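Local coordinates for protein type III secretion system effector HopBA1 (Pseudomonas syringae pv. aptata, PDB 5T09) that is a virulence factor that enhances self-association of the Arabidopsis disease resistance protein RBA1, which recognises it and triggers plant cell death, at residues K161-W169 against W188-N196. Numbering follows the deposited sequence.
Sequences KRLALNVAW and WGGAGHFSN
ND2 of Asn166 is hydrogen-bonded to two backbone oxygens, the O of His193 (2.9 Å), which it meets on a lone pair of that carbonyl, and the O of Lys203. In return, ND1 of His193 donates to OD1 of Asn166 at 2.8 Å, with the oxygen lying in the plane of the imidazole ring. The two bonds between these residues fix the rotation of both side chains and leave the amide and ring planes 30° apart. One face of the imidazole stacks on the six-membered ring of Trp169, centroids 3.9 Å apart and planes at 20°; CD1 of Leu163 lies over the opposite face in a CH-pi contact, 4.3 Å from the ring centroid. The histidine sits in the 3-10 turn 191-193 just past the C-terminal end of strand 184-190, which belongs to the parallel core of this EreA/ChaN-like alpha-beta fold, and meets the type I turn Leu163 to Asn166 that joins helices 152-163 and 166-179. Trp169 NE1 is bonded to Asp141, while CE1 of Phe194 comes to the edge of the indole, 4.5 Å from Trp169 CZ3. Bent at its second and third torsions, Arg162 brings NH2 within 3.8 Å of His193 NE2, the guanidinium nearly perpendicular to the imidazole and salt-bridged to Glu83, which also accepts from Gly190 N.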
loop_
_atom_site.group_PDB
_atom_site.type_symbol
_atom_site.label_atom_id
_atom_site.label_comp_id
_atom_site.label_asym_id
_atom_site.label_seq_id
_atom_site.Cartn_x
_atom_site.Cartn_y
_atom_site.Cartn_z
ATOM N N LYS A 161 -8.508 11.570 -12.882
ATOM C CA LYS A 161 -9.566 11.725 -11.891
ATOM C C LYS A 161 -9.279 10.889 -10.651
ATOM O O LYS A 161 -9.460 11.360 -9.523
ATOM C CB LYS A 161 -10.916 11.347 -12.499
ATOM C CG LYS A 161 -11.383 12.291 -13.605
ATOM C CD LYS A 161 -12.596 11.740 -14.349
ATOM C CE LYS A 161 -13.012 12.650 -15.496
ATOM N NZ LYS A 161 -14.080 12.042 -16.338
ATOM N N ARG A 162 -8.818 9.650 -10.839
ATOM C CA ARG A 162 -8.457 8.812 -9.700
ATOM C C ARG A 162 -7.379 9.471 -8.850
ATOM O O ARG A 162 -7.455 9.453 -7.615
ATOM C CB ARG A 162 -7.982 7.442 -10.186
ATOM C CG ARG A 162 -9.069 6.576 -10.805
ATOM C CD ARG A 162 -9.962 5.964 -9.742
ATOM N NE ARG A 162 -9.204 5.200 -8.755
ATOM C CZ ARG A 162 -9.671 4.852 -7.562
ATOM N NH1 ARG A 162 -10.899 5.197 -7.196
ATOM N NH2 ARG A 162 -8.906 4.161 -6.729
ATOM N N LEU A 163 -6.364 10.055 -9.490
ATOM C CA LEU A 163 -5.277 10.676 -8.739
ATOM C C LEU A 163 -5.729 11.905 -7.968
ATOM O O LEU A 163 -5.022 12.334 -7.050
ATOM C CB LEU A 163 -4.128 11.047 -9.676
ATOM C CG LEU A 163 -3.012 10.002 -9.728
ATOM C CD1 LEU A 163 -3.545 8.641 -10.159
ATOM C CD2 LEU A 163 -1.894 10.461 -10.652
ATOM N N ALA A 164 -6.886 12.478 -8.303
ATOM C CA ALA A 164 -7.399 13.597 -7.523
ATOM C C ALA A 164 -7.707 13.192 -6.089
ATOM O O ALA A 164 -7.813 14.063 -5.218
ATOM C CB ALA A 164 -8.655 14.172 -8.182
ATOM N N LEU A 165 -7.847 11.893 -5.824
ATOM C CA LEU A 165 -8.154 11.409 -4.485
ATOM C C LEU A 165 -6.937 11.356 -3.575
ATOM O O LEU A 165 -7.100 11.119 -2.376
ATOM C CB LEU A 165 -8.771 10.010 -4.562
ATOM C CG LEU A 165 -10.085 9.871 -5.329
ATOM C CD1 LEU A 165 -10.498 8.410 -5.381
ATOM C CD2 LEU A 165 -11.178 10.718 -4.693
ATOM N N ASN A 166 -5.729 11.556 -4.110
ATOM C CA ASN A 166 -4.527 11.455 -3.289
ATOM C C ASN A 166 -4.614 12.359 -2.068
ATOM O O ASN A 166 -4.229 11.964 -0.962
ATOM C CB ASN A 166 -3.293 11.803 -4.122
ATOM C CG ASN A 166 -2.814 10.646 -4.965
ATOM O OD1 ASN A 166 -3.536 9.670 -5.169
ATOM N ND2 ASN A 166 -1.582 10.740 -5.453
ATOM N N VAL A 167 -5.122 13.577 -2.249
ATOM C CA VAL A 167 -5.206 14.517 -1.138
ATOM C C VAL A 167 -6.096 13.964 -0.035
ATOM O O VAL A 167 -5.838 14.195 1.154
ATOM C CB VAL A 167 -5.700 15.888 -1.647
ATOM C CG1 VAL A 167 -7.150 15.816 -2.108
ATOM C CG2 VAL A 167 -5.529 16.934 -0.581
ATOM N N ALA A 168 -7.140 13.214 -0.399
ATOM C CA ALA A 168 -8.052 12.667 0.597
ATOM C C ALA A 168 -7.507 11.379 1.202
ATOM O O ALA A 168 -7.661 11.140 2.404
ATOM C CB ALA A 168 -9.424 12.421 -0.029
ATOM N N TRP A 169 -6.889 10.531 0.380
ATOM C CA TRP A 169 -6.163 9.381 0.908
ATOM C C TRP A 169 -5.171 9.817 1.978
ATOM O O TRP A 169 -5.054 9.184 3.034
ATOM C CB TRP A 169 -5.410 8.675 -0.214
ATOM C CG TRP A 169 -6.218 7.779 -1.099
ATOM C CD1 TRP A 169 -7.577 7.703 -1.195
ATOM C CD2 TRP A 169 -5.694 6.822 -2.017
ATOM N NE1 TRP A 169 -7.931 6.750 -2.124
ATOM C CE2 TRP A 169 -6.790 6.197 -2.645
ATOM C CE3 TRP A 169 -4.400 6.436 -2.376
ATOM C CZ2 TRP A 169 -6.629 5.207 -3.609
ATOM C CZ3 TRP A 169 -4.242 5.460 -3.329
ATOM C CH2 TRP A 169 -5.350 4.848 -3.935
ATOM N N TRP A 188 -0.694 1.699 1.716
ATOM C CA TRP A 188 -0.740 0.632 0.721
ATOM C C TRP A 188 -1.893 0.932 -0.226
ATOM O O TRP A 188 -3.060 0.915 0.181
ATOM C CB TRP A 188 -0.905 -0.724 1.409
ATOM C CG TRP A 188 -0.971 -1.909 0.496
ATOM C CD1 TRP A 188 -0.613 -1.967 -0.818
ATOM C CD2 TRP A 188 -1.424 -3.218 0.848
ATOM N NE1 TRP A 188 -0.813 -3.238 -1.306
ATOM C CE2 TRP A 188 -1.312 -4.024 -0.300
ATOM C CE3 TRP A 188 -1.913 -3.788 2.027
ATOM C CZ2 TRP A 188 -1.676 -5.369 -0.304
ATOM C CZ3 TRP A 188 -2.272 -5.120 2.022
ATOM C CH2 TRP A 188 -2.156 -5.895 0.864
ATOM N N GLY A 189 -1.563 1.221 -1.481
ATOM C CA GLY A 189 -2.562 1.590 -2.466
ATOM C C GLY A 189 -1.998 1.442 -3.859
ATOM O O GLY A 189 -0.806 1.185 -4.048
ATOM N N GLY A 190 -2.879 1.615 -4.842
ATOM C CA GLY A 190 -2.509 1.439 -6.234
ATOM C C GLY A 190 -1.286 2.233 -6.640
ATOM O O GLY A 190 -1.215 3.443 -6.406
ATOM N N ALA A 191 -0.328 1.555 -7.279
ATOM C CA ALA A 191 0.950 2.178 -7.607
ATOM C C ALA A 191 0.781 3.390 -8.516
ATOM O O ALA A 191 1.607 4.309 -8.478
ATOM C CB ALA A 191 1.873 1.153 -8.265
ATOM N N GLY A 192 -0.271 3.415 -9.338
ATOM C CA GLY A 192 -0.505 4.569 -10.189
ATOM C C GLY A 192 -0.626 5.866 -9.412
ATOM O O GLY A 192 -0.342 6.942 -9.943
ATOM N N HIS A 193 -1.040 5.788 -8.149
ATOM C CA HIS A 193 -1.186 6.985 -7.332
ATOM C C HIS A 193 0.152 7.536 -6.859
ATOM O O HIS A 193 0.209 8.688 -6.415
ATOM C CB HIS A 193 -2.077 6.684 -6.124
ATOM C CG HIS A 193 -3.503 6.406 -6.486
ATOM N ND1 HIS A 193 -4.522 7.300 -6.236
ATOM C CD2 HIS A 193 -4.079 5.339 -7.089
ATOM C CE1 HIS A 193 -5.664 6.793 -6.663
ATOM N NE2 HIS A 193 -5.422 5.606 -7.189
ATOM N N PHE A 194 1.225 6.752 -6.966
ATOM C CA PHE A 194 2.525 7.116 -6.417
ATOM C C PHE A 194 3.553 7.426 -7.502
ATOM O O PHE A 194 4.758 7.379 -7.238
ATOM C CB PHE A 194 3.041 5.995 -5.515
ATOM C CG PHE A 194 2.055 5.544 -4.474
ATOM C CD1 PHE A 194 1.109 6.416 -3.960
ATOM C CD2 PHE A 194 2.077 4.242 -4.006
ATOM C CE1 PHE A 194 0.204 5.995 -3.004
ATOM C CE2 PHE A 194 1.179 3.819 -3.045
ATOM C CZ PHE A 194 0.241 4.691 -2.546
ATOM N N SER A 195 3.109 7.734 -8.717
ATOM C CA SER A 195 4.040 8.072 -9.781
ATOM C C SER A 195 4.693 9.427 -9.511
ATOM O O SER A 195 4.215 10.227 -8.703
ATOM C CB SER A 195 3.327 8.098 -11.132
ATOM O OG SER A 195 2.331 9.104 -11.162
ATOM N N ASN A 196 5.805 9.675 -10.204
ATOM C CA ASN A 196 6.553 10.925 -10.082
ATOM C C ASN A 196 6.764 11.294 -8.614
ATOM O O ASN A 196 6.549 12.433 -8.193
ATOM C CB ASN A 196 5.850 12.057 -10.835
ATOM C CG ASN A 196 5.754 11.794 -12.326
ATOM O OD1 ASN A 196 6.756 11.830 -13.038
ATOM N ND2 ASN A 196 4.543 11.537 -12.806
#